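Local coordinates for protein plantacyanin (Spinacia oleracea, PDB 1F56) that binds a single copper ion as a basic blue cupredoxin of the phytocyanin family and probably serves as a small electron carrier, at residues 1-6 against 23-28; 9-14 against 84-89; 42-47 against 69-74. All blocks are in the same frame, centred on the assembly; numbering follows the deposited sequence.

Interaction 1. Residues 1-6 against 23-28; sequences AVYNIG and DVLVFK
Ala1 and Asp23 meet where residues 1-6 start to run beside residues 23-28: the amino terminus, N of Ala1, forms a salt bridge with OD1 of Asp23 at 3.0 Å, coming from above the carboxylate plane. OD2 of the same carboxylate lies at the edge of the Tyr3 ring, 3.4 Å from Tyr3 CE1, with the two flat groups nearly perpendicular (85°), and it is also held by the backbone N of Arg20. Tyr3 can reach the aspartate because its CG stands anti to the carbonyl carbon (chi1 -59°), which turns the ring back toward the N-terminal end of the strand. At the base of the side chain, Tyr3 CB touches CD2 of Leu25 at 4.1 Å. The same methyl meets Ile5 CG1, while Ile5 CG2 lies alongside the Phe27 ring, 4.2 Å from its CD2; isoleucine and phenylalanine point the same way. Tyr3, Ile5, Leu25 and Phe27 thus share one face. The other carries Val2, with CG1 set across Val26 CG2 at 3.8 Å, and Asn4, whose OD1 lies beside Val26 CB and 3.5 Å from Lys28 CE. Five backbone hydrogen bonds knit the strands in parallel register, Val26 N to Tyr3 O and Ile5 N to Val26 O being the shortest, each 2.7 Å. Strand 2-6 is the outer member of its sheet, and strand 24-28 is paired on its far side with antiparallel strand 60-64. Phe27 meets Trp7 edge-to-face and reaches Phe72 of strand 68-73, joining this sheet to the other across the barrel interior.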
loop_
_atom_site.group_PDB
_atom_site.type_symbol
_atom_site.label_atom_id
_atom_site.label_comp_id
_atom_site.label_asym_id
_atom_site.label_seq_id
_atom_site.Cartn_x
_atom_site.Cartn_y
_atom_site.Cartn_z
ATOM N N ALA A 1 1.984 -9.541 -13.678
ATOM C CA ALA A 1 2.781 -10.345 -12.715
ATOM C C ALA A 1 2.228 -10.178 -11.292
ATOM O O ALA A 1 1.507 -9.218 -11.004
ATOM C CB ALA A 1 4.250 -9.908 -12.775
ATOM N N VAL A 2 2.563 -11.115 -10.410
ATOM C CA VAL A 2 2.107 -11.076 -9.018
ATOM C C VAL A 2 3.334 -10.952 -8.106
ATOM O O VAL A 2 4.291 -11.722 -8.244
ATOM C CB VAL A 2 1.314 -12.356 -8.672
ATOM C CG1 VAL A 2 0.761 -12.284 -7.243
ATOM C CG2 VAL A 2 0.173 -12.519 -9.660
ATOM N N TYR A 3 3.306 -9.971 -7.203
ATOM C CA TYR A 3 4.411 -9.702 -6.277
ATOM C C TYR A 3 3.951 -9.636 -4.805
ATOM O O TYR A 3 2.947 -8.989 -4.492
ATOM C CB TYR A 3 5.085 -8.369 -6.649
ATOM C CG TYR A 3 5.655 -8.318 -8.062
ATOM C CD1 TYR A 3 5.180 -7.404 -9.002
ATOM C CD2 TYR A 3 6.654 -9.200 -8.461
ATOM C CE1 TYR A 3 5.686 -7.377 -10.301
ATOM C CE2 TYR A 3 7.163 -9.179 -9.756
ATOM C CZ TYR A 3 6.683 -8.272 -10.666
ATOM O OH TYR A 3 7.218 -8.261 -11.933
ATOM N N ASN A 4 4.675 -10.299 -3.905
ATOM C CA ASN A 4 4.336 -10.256 -2.478
ATOM C C ASN A 4 4.996 -9.013 -1.867
ATOM O O ASN A 4 6.151 -8.722 -2.174
ATOM C CB ASN A 4 4.884 -11.476 -1.720
ATOM C CG ASN A 4 4.240 -12.785 -2.134
ATOM O OD1 ASN A 4 3.061 -12.843 -2.455
ATOM N ND2 ASN A 4 5.022 -13.857 -2.100
ATOM N N ILE A 5 4.276 -8.283 -1.013
ATOM C CA ILE A 5 4.856 -7.108 -0.350
ATOM C C ILE A 5 4.935 -7.390 1.156
ATOM O O ILE A 5 3.982 -7.891 1.737
ATOM C CB ILE A 5 3.998 -5.828 -0.572
ATOM C CG1 ILE A 5 4.002 -5.444 -2.051
ATOM C CG2 ILE A 5 4.578 -4.658 0.229
ATOM C CD1 ILE A 5 5.399 -5.148 -2.590
ATOM N N GLY A 6 6.073 -7.105 1.783
ATOM C CA GLY A 6 6.189 -7.333 3.222
ATOM C C GLY A 6 5.641 -6.071 3.859
ATOM O O GLY A 6 6.329 -5.049 3.934
ATOM N N ASP A 23 -0.244 -5.425 -12.733
ATOM C CA ASP A 23 0.401 -6.280 -11.742
ATOM C C ASP A 23 -0.465 -6.371 -10.492
ATOM O O ASP A 23 -1.191 -5.431 -10.144
ATOM C CB ASP A 23 1.767 -5.719 -11.320
ATOM C CG ASP A 23 2.832 -5.870 -12.393
ATOM O OD1 ASP A 23 2.627 -6.615 -13.380
ATOM O OD2 ASP A 23 3.887 -5.237 -12.229
ATOM N N VAL A 24 -0.357 -7.499 -9.804
ATOM C CA VAL A 24 -1.093 -7.733 -8.569
ATOM C C VAL A 24 -0.101 -7.679 -7.398
ATOM O O VAL A 24 0.916 -8.369 -7.405
ATOM C CB VAL A 24 -1.773 -9.137 -8.578
ATOM C CG1 VAL A 24 -2.527 -9.374 -7.260
ATOM C CG2 VAL A 24 -2.724 -9.261 -9.783
ATOM N N LEU A 25 -0.371 -6.834 -6.412
ATOM C CA LEU A 25 0.490 -6.771 -5.225
ATOM C C LEU A 25 -0.223 -7.556 -4.131
ATOM O O LEU A 25 -1.441 -7.428 -3.955
ATOM C CB LEU A 25 0.677 -5.335 -4.735
ATOM C CG LEU A 25 1.455 -4.370 -5.643
ATOM C CD1 LEU A 25 1.726 -3.063 -4.899
ATOM C CD2 LEU A 25 2.758 -5.021 -6.073
ATOM N N VAL A 26 0.517 -8.377 -3.400
ATOM C CA VAL A 26 -0.099 -9.115 -2.323
ATOM C C VAL A 26 0.519 -8.624 -1.022
ATOM O O VAL A 26 1.683 -8.920 -0.724
ATOM C CB VAL A 26 0.113 -10.643 -2.454
ATOM C CG1 VAL A 26 -0.678 -11.357 -1.334
ATOM C CG2 VAL A 26 -0.370 -11.149 -3.841
ATOM N N PHE A 27 -0.254 -7.849 -0.261
ATOM C CA PHE A 27 0.216 -7.316 1.011
ATOM C C PHE A 27 0.088 -8.401 2.081
ATOM O O PHE A 27 -1.021 -8.879 2.394
ATOM C CB PHE A 27 -0.591 -6.069 1.408
ATOM C CG PHE A 27 -0.366 -4.890 0.501
ATOM C CD1 PHE A 27 -1.020 -4.806 -0.729
ATOM C CD2 PHE A 27 0.518 -3.880 0.863
ATOM C CE1 PHE A 27 -0.796 -3.731 -1.588
ATOM C CE2 PHE A 27 0.754 -2.791 0.010
ATOM C CZ PHE A 27 0.090 -2.721 -1.221
ATOM N N LYS A 28 1.231 -8.784 2.641
ATOM C CA LYS A 28 1.274 -9.839 3.642
ATOM C C LYS A 28 1.674 -9.313 5.003
ATOM O O LYS A 28 2.674 -8.590 5.132
ATOM C CB LYS A 28 2.236 -10.944 3.197
ATOM C CG LYS A 28 1.824 -11.596 1.883
ATOM C CD LYS A 28 2.458 -12.959 1.704
ATOM C CE LYS A 28 1.735 -13.743 0.625
ATOM N NZ LYS A 28 2.281 -15.116 0.461
#

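Interaction 2. Residues 9-14 against 84-89; sequences FNVNGA and MKIAIN. With SO4 (sulfate ion), chain E.
Met84 lays its sulfur over one face of the Phe9 ring, a Met-aromatic contact with SD 4.4 Å from the ring centroid and only 10° off the ring normal. The thioether chain fits into the bend of the phenylalanine: Met84 CG presses on the backbone at Phe9 CA (3.5 Å), while the ring, its CG anti to the carbonyl carbon (chi1 -69°), turns one face to the sulfur. Residues 9-14 and 84-88 then run on in nearly the same direction, but the loop lifts off the strand, and the CA atoms of Ala14 and Ile88 are 7.6 Å apart where those of Phe9 and Met84 are 5.1 Å apart. Val11 and Ala14 bridge this widening gap, meeting Ile86 and Ile88. Val11 drops toward the strand and spreads its branches, CG2 near the Met84 backbone and CG1 across Ile86 CG2 at 3.9 Å, so it wedges between Met84 and Ile86, on either side of Lys85 in the sequence. Farther along, the methyl of Ala14 is a small knob met by the bent end of Ile88, whose CD1 rises to within 3.8 Å of Ala14 CB. Between Val11 and Ala14 the loop bulges outward at Asn12 and Gly13. Gly13 has backbone angles that would jam a side chain against the preceding carbonyl, and its N turns to a sulfate, probably from the crystallisation liquor, bonding O3 at 2.9 Å and O2 more weakly. At the opposite end, Met84 belongs to the copper site, and the Phe9 ring also meets His34 and His79. Residues 9-14 thus flank the methionine side of a cupredoxin type 1 copper site, in which His34, Cys74 and His79 complete the metal's ligands.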
loop_
_atom_site.group_PDB
_atom_site.type_symbol
_atom_site.label_atom_id
_atom_site.label_comp_id
_atom_site.label_asym_id
_atom_site.label_seq_id
_atom_site.Cartn_x
_atom_site.Cartn_y
_atom_site.Cartn_z
ATOM N N PHE A 9 6.344 -1.839 9.325
ATOM C CA PHE A 9 6.882 -0.487 9.494
ATOM C C PHE A 9 8.029 -0.294 8.511
ATOM O O PHE A 9 8.233 0.787 7.971
ATOM C CB PHE A 9 7.325 -0.286 10.946
ATOM C CG PHE A 9 6.169 -0.245 11.918
ATOM C CD1 PHE A 9 5.469 0.936 12.133
ATOM C CD2 PHE A 9 5.745 -1.403 12.565
ATOM C CE1 PHE A 9 4.361 0.964 12.973
ATOM C CE2 PHE A 9 4.637 -1.389 13.409
ATOM C CZ PHE A 9 3.945 -0.206 13.612
ATOM N N ASN A 10 8.776 -1.359 8.267
ATOM C CA ASN A 10 9.852 -1.290 7.298
ATOM C C ASN A 10 9.338 -2.113 6.114
ATOM O O ASN A 10 9.521 -3.332 6.061
ATOM C CB ASN A 10 11.141 -1.890 7.869
ATOM C CG ASN A 10 12.296 -1.831 6.882
ATOM O OD1 ASN A 10 12.426 -2.687 6.004
ATOM N ND2 ASN A 10 13.132 -0.806 7.011
ATOM N N VAL A 11 8.667 -1.443 5.181
ATOM C CA VAL A 11 8.096 -2.118 4.018
ATOM C C VAL A 11 9.154 -2.730 3.105
ATOM O O VAL A 11 10.150 -2.081 2.793
ATOM C CB VAL A 11 7.268 -1.153 3.164
ATOM C CG1 VAL A 11 6.628 -1.918 2.020
ATOM C CG2 VAL A 11 6.207 -0.471 4.017
ATOM N N ASN A 12 8.942 -3.970 2.668
ATOM C CA ASN A 12 9.905 -4.586 1.769
ATOM C C ASN A 12 9.243 -5.141 0.506
ATOM O O ASN A 12 8.054 -5.484 0.512
ATOM C CB ASN A 12 10.684 -5.700 2.476
ATOM C CG ASN A 12 9.809 -6.867 2.861
ATOM O OD1 ASN A 12 9.304 -6.938 3.980
ATOM N ND2 ASN A 12 9.611 -7.784 1.926
ATOM N N GLY A 13 10.026 -5.207 -0.573
ATOM C CA GLY A 13 9.547 -5.741 -1.839
ATOM C C GLY A 13 9.176 -4.713 -2.893
ATOM O O GLY A 13 8.828 -5.080 -4.020
ATOM N N ALA A 14 9.264 -3.431 -2.549
ATOM C CA ALA A 14 8.901 -2.375 -3.495
ATOM C C ALA A 14 10.048 -1.461 -3.911
ATOM O O ALA A 14 10.039 -0.913 -5.016
ATOM C CB ALA A 14 7.759 -1.538 -2.921
ATOM N N MET A 84 4.930 3.389 7.247
ATOM C CA MET A 84 4.064 2.477 6.526
ATOM C C MET A 84 3.278 3.180 5.417
ATOM O O MET A 84 2.093 3.481 5.550
ATOM C CB MET A 84 3.123 1.750 7.484
ATOM C CG MET A 84 3.812 0.662 8.282
ATOM S SD MET A 84 2.650 -0.483 9.048
ATOM C CE MET A 84 2.465 -1.763 7.734
ATOM N N LYS A 85 3.963 3.448 4.316
ATOM C CA LYS A 85 3.324 4.091 3.170
ATOM C C LYS A 85 4.205 3.821 1.950
ATOM O O LYS A 85 5.431 3.748 2.082
ATOM C CB LYS A 85 3.222 5.609 3.395
ATOM C CG LYS A 85 4.595 6.254 3.536
ATOM C CD LYS A 85 4.594 7.727 3.189
ATOM C CE LYS A 85 3.999 8.590 4.269
ATOM N NZ LYS A 85 4.138 10.036 3.908
ATOM N N ILE A 86 3.592 3.645 0.781
ATOM C CA ILE A 86 4.368 3.446 -0.435
ATOM C C ILE A 86 3.663 4.030 -1.637
ATOM O O ILE A 86 2.431 4.107 -1.688
ATOM C CB ILE A 86 4.655 1.964 -0.761
ATOM C CG1 ILE A 86 3.359 1.163 -0.777
ATOM C CG2 ILE A 86 5.670 1.404 0.208
ATOM C CD1 ILE A 86 3.556 -0.280 -1.249
ATOM N N ALA A 87 4.473 4.458 -2.598
ATOM C CA ALA A 87 3.995 5.024 -3.840
ATOM C C ALA A 87 4.646 4.152 -4.907
ATOM O O ALA A 87 5.873 4.038 -4.968
ATOM C CB ALA A 87 4.453 6.466 -3.973
ATOM N N ILE A 88 3.816 3.509 -5.723
ATOM C CA ILE A 88 4.291 2.636 -6.792
ATOM C C ILE A 88 3.908 3.272 -8.126
ATOM O O ILE A 88 2.759 3.690 -8.300
ATOM C CB ILE A 88 3.607 1.251 -6.706
ATOM C CG1 ILE A 88 3.897 0.605 -5.354
ATOM C CG2 ILE A 88 4.056 0.353 -7.872
ATOM C CD1 ILE A 88 5.355 0.344 -5.105
ATOM N N ASN A 89 4.865 3.377 -9.047
ATOM C CA ASN A 89 4.590 3.917 -10.378
ATOM C C ASN A 89 4.410 2.713 -11.293
ATOM O O ASN A 89 5.372 2.013 -11.604
ATOM C CB ASN A 89 5.751 4.768 -10.891
ATOM C CG ASN A 89 5.467 5.384 -12.266
ATOM O OD1 ASN A 89 6.370 5.863 -12.944
ATOM N ND2 ASN A 89 4.211 5.380 -12.667
HETATM S S SO4 E . 13.696 -4.549 -0.227
HETATM O O1 SO4 E . 14.597 -4.158 -1.330
HETATM O O2 SO4 E . 12.772 -3.438 0.073
HETATM O O3 SO4 E . 12.923 -5.742 -0.626
HETATM O O4 SO4 E . 14.490 -4.855 0.976
#

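Interaction 3. Residues 42-47 against 69-74. With CU1 (copper (I) ion), chain F.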
loop_
_atom_site.group_PDB
_atom_site.type_symbol
_atom_site.label_atom_id
_atom_site.label_comp_id
_atom_site.label_asym_id
_atom_site.label_seq_id
_atom_site.Cartn_x
_atom_site.Cartn_y
_atom_site.Cartn_z
ATOM N N ARG A 42 -2.481 13.480 -2.317
ATOM C CA ARG A 42 -2.519 14.374 -1.154
ATOM C C ARG A 42 -2.695 13.572 0.136
ATOM O O ARG A 42 -2.103 13.901 1.167
ATOM C CB ARG A 42 -3.643 15.400 -1.297
ATOM C CG ARG A 42 -3.440 16.351 -2.476
ATOM C CD ARG A 42 -4.564 17.373 -2.590
ATOM N NE ARG A 42 -5.834 16.742 -2.938
ATOM C CZ ARG A 42 -6.105 16.199 -4.123
ATOM N NH1 ARG A 42 -5.196 16.210 -5.087
ATOM N NH2 ARG A 42 -7.284 15.632 -4.340
ATOM N N GLY A 43 -3.493 12.509 0.076
ATOM C CA GLY A 43 -3.695 11.683 1.254
ATOM C C GLY A 43 -2.385 11.008 1.635
ATOM O O GLY A 43 -2.074 10.843 2.811
ATOM N N TYR A 44 -1.617 10.612 0.626
ATOM C CA TYR A 44 -0.320 9.977 0.841
ATOM C C TYR A 44 0.656 10.965 1.489
ATOM O O TYR A 44 1.383 10.618 2.415
ATOM C CB TYR A 44 0.248 9.510 -0.503
ATOM C CG TYR A 44 1.680 9.023 -0.445
ATOM C CD1 TYR A 44 1.977 7.700 -0.133
ATOM C CD2 TYR A 44 2.741 9.889 -0.732
ATOM C CE1 TYR A 44 3.299 7.242 -0.115
ATOM C CE2 TYR A 44 4.059 9.446 -0.716
ATOM C CZ TYR A 44 4.331 8.120 -0.413
ATOM O OH TYR A 44 5.631 7.664 -0.461
ATOM N N ALA A 45 0.669 12.199 1.001
ATOM C CA ALA A 45 1.581 13.216 1.517
ATOM C C ALA A 45 1.324 13.615 2.967
ATOM O O ALA A 45 2.253 14.006 3.672
ATOM C CB ALA A 45 1.522 14.459 0.636
ATOM N N SER A 46 0.077 13.515 3.412
ATOM C CA SER A 46 -0.262 13.915 4.768
ATOM C C SER A 46 -0.681 12.749 5.643
ATOM O O SER A 46 -1.267 12.954 6.702
ATOM C CB SER A 46 -1.384 14.952 4.731
ATOM O OG SER A 46 -2.562 14.382 4.175
ATOM N N CYS A 47 -0.386 11.528 5.203
ATOM C CA CYS A 47 -0.742 10.335 5.971
ATOM C C CYS A 47 -2.194 10.315 6.422
ATOM O O CYS A 47 -2.485 9.978 7.565
ATOM C CB CYS A 47 0.159 10.235 7.196
ATOM S SG CYS A 47 1.733 9.399 6.839
ATOM N N GLN A 69 0.439 6.366 -10.903
ATOM C CA GLN A 69 0.712 6.288 -9.474
ATOM C C GLN A 69 -0.365 5.558 -8.657
ATOM O O GLN A 69 -1.572 5.705 -8.894
ATOM C CB GLN A 69 0.939 7.698 -8.922
ATOM C CG GLN A 69 2.128 8.431 -9.556
ATOM C CD GLN A 69 3.466 7.817 -9.179
ATOM O OE1 GLN A 69 3.854 7.813 -8.009
ATOM N NE2 GLN A 69 4.177 7.295 -10.167
ATOM N N ASN A 70 0.107 4.744 -7.718
ATOM C CA ASN A 70 -0.734 3.960 -6.814
ATOM C C ASN A 70 -0.150 4.194 -5.429
ATOM O O ASN A 70 1.007 3.851 -5.181
ATOM C CB ASN A 70 -0.626 2.478 -7.152
ATOM C CG ASN A 70 -1.244 2.133 -8.507
ATOM O OD1 ASN A 70 -2.383 1.679 -8.583
ATOM N ND2 ASN A 70 -0.489 2.353 -9.576
ATOM N N TYR A 71 -0.948 4.756 -4.531
ATOM C CA TYR A 71 -0.496 5.078 -3.176
ATOM C C TYR A 71 -1.186 4.222 -2.131
ATOM O O TYR A 71 -2.392 3.986 -2.215
ATOM C CB TYR A 71 -0.804 6.551 -2.857
ATOM C CG TYR A 71 -0.200 7.552 -3.813
ATOM C CD1 TYR A 71 1.156 7.879 -3.747
ATOM C CD2 TYR A 71 -0.983 8.173 -4.797
ATOM C CE1 TYR A 71 1.726 8.797 -4.638
ATOM C CE2 TYR A 71 -0.417 9.098 -5.695
ATOM C CZ TYR A 71 0.930 9.399 -5.608
ATOM O OH TYR A 71 1.491 10.286 -6.501
ATOM N N PHE A 72 -0.430 3.768 -1.134
ATOM C CA PHE A 72 -1.010 2.951 -0.071
ATOM C C PHE A 72 -0.415 3.359 1.270
ATOM O O PHE A 72 0.758 3.701 1.322
ATOM C CB PHE A 72 -0.711 1.460 -0.291
ATOM C CG PHE A 72 -1.180 0.928 -1.606
ATOM C CD1 PHE A 72 -0.358 0.995 -2.729
ATOM C CD2 PHE A 72 -2.440 0.343 -1.727
ATOM C CE1 PHE A 72 -0.782 0.479 -3.958
ATOM C CE2 PHE A 72 -2.866 -0.172 -2.954
ATOM C CZ PHE A 72 -2.033 -0.103 -4.066
ATOM N N ILE A 73 -1.218 3.336 2.339
ATOM C CA ILE A 73 -0.718 3.652 3.687
ATOM C C ILE A 73 -1.420 2.722 4.671
ATOM O O ILE A 73 -2.420 2.075 4.328
ATOM C CB ILE A 73 -1.043 5.133 4.138
ATOM C CG1 ILE A 73 -2.561 5.337 4.276
ATOM C CG2 ILE A 73 -0.477 6.144 3.138
ATOM C CD1 ILE A 73 -2.960 6.722 4.803
ATOM N N CYS A 74 -0.874 2.615 5.876
ATOM C CA CYS A 74 -1.528 1.848 6.934
ATOM C C CYS A 74 -2.102 3.018 7.697
ATOM O O CYS A 74 -1.397 3.997 7.923
ATOM C CB CYS A 74 -0.538 1.128 7.845
ATOM S SG CYS A 74 -1.386 0.354 9.254
HETATM CU CU CU1 F . 0.243 -0.634 10.300
#
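Along residues 69-74, Tyr71 is the first to meet the helix, setting its CD1 over one face of the Tyr44 ring, 3.5 Å from Tyr44 CG and offset toward the rim. The two side chains cross at about a right angle, and their ring planes are inclined by 39°. Tyr44 comes down on the strand because its CG is anti to the backbone N (chi1 171°). Phe72 turns its side chain the other way and offers only its carbonyl O, at the edge of the Tyr44 ring. Ile73 returns to the helix side: CG2 lies 4.4 Å from Tyr44 CD1, and CD1 reaches 4.0 Å to Cys47 C. With an alanine at Tyr44, Tyr71 CD1 and Ile73 CG2 would probably lose the ring they rest on, leaving a gap between helix and strand. Cys74 closes the segment with its SG 2.2 Å from the copper CU. Helix 41-45 packs against the sheet in which strand 68-73 runs between strands 36-39 and 85-90; Val39 and Lys85 of those neighbours also touch Tyr44, Lys85 by a cation-pi contact, and Cys47 is disulfide-bonded to Cys80.

In the fold
The three contacts step across the small beta barrel, interaction 2 in the middle, its centre about 11 Å from those of interactions 1 and 3, which lie about 18 Å apart on opposite sides of the chain's centre. Interaction 1 belongs to the sheet of strands 2-6, 24-28 and 60-64; interactions 2 and 3 each rest one segment on the other sheet, on neighbouring strands 85-90 and 68-73. Along the chain interactions 1 and 2 alternate, and interaction 3 follows interaction 1, nested within interaction 2. Gly6 N probably bonds to Asn12 O between the first two. Cys74, just after strand 68-73, and Met84, just before strand 85-90, bring two copper ligands to one end of the barrel.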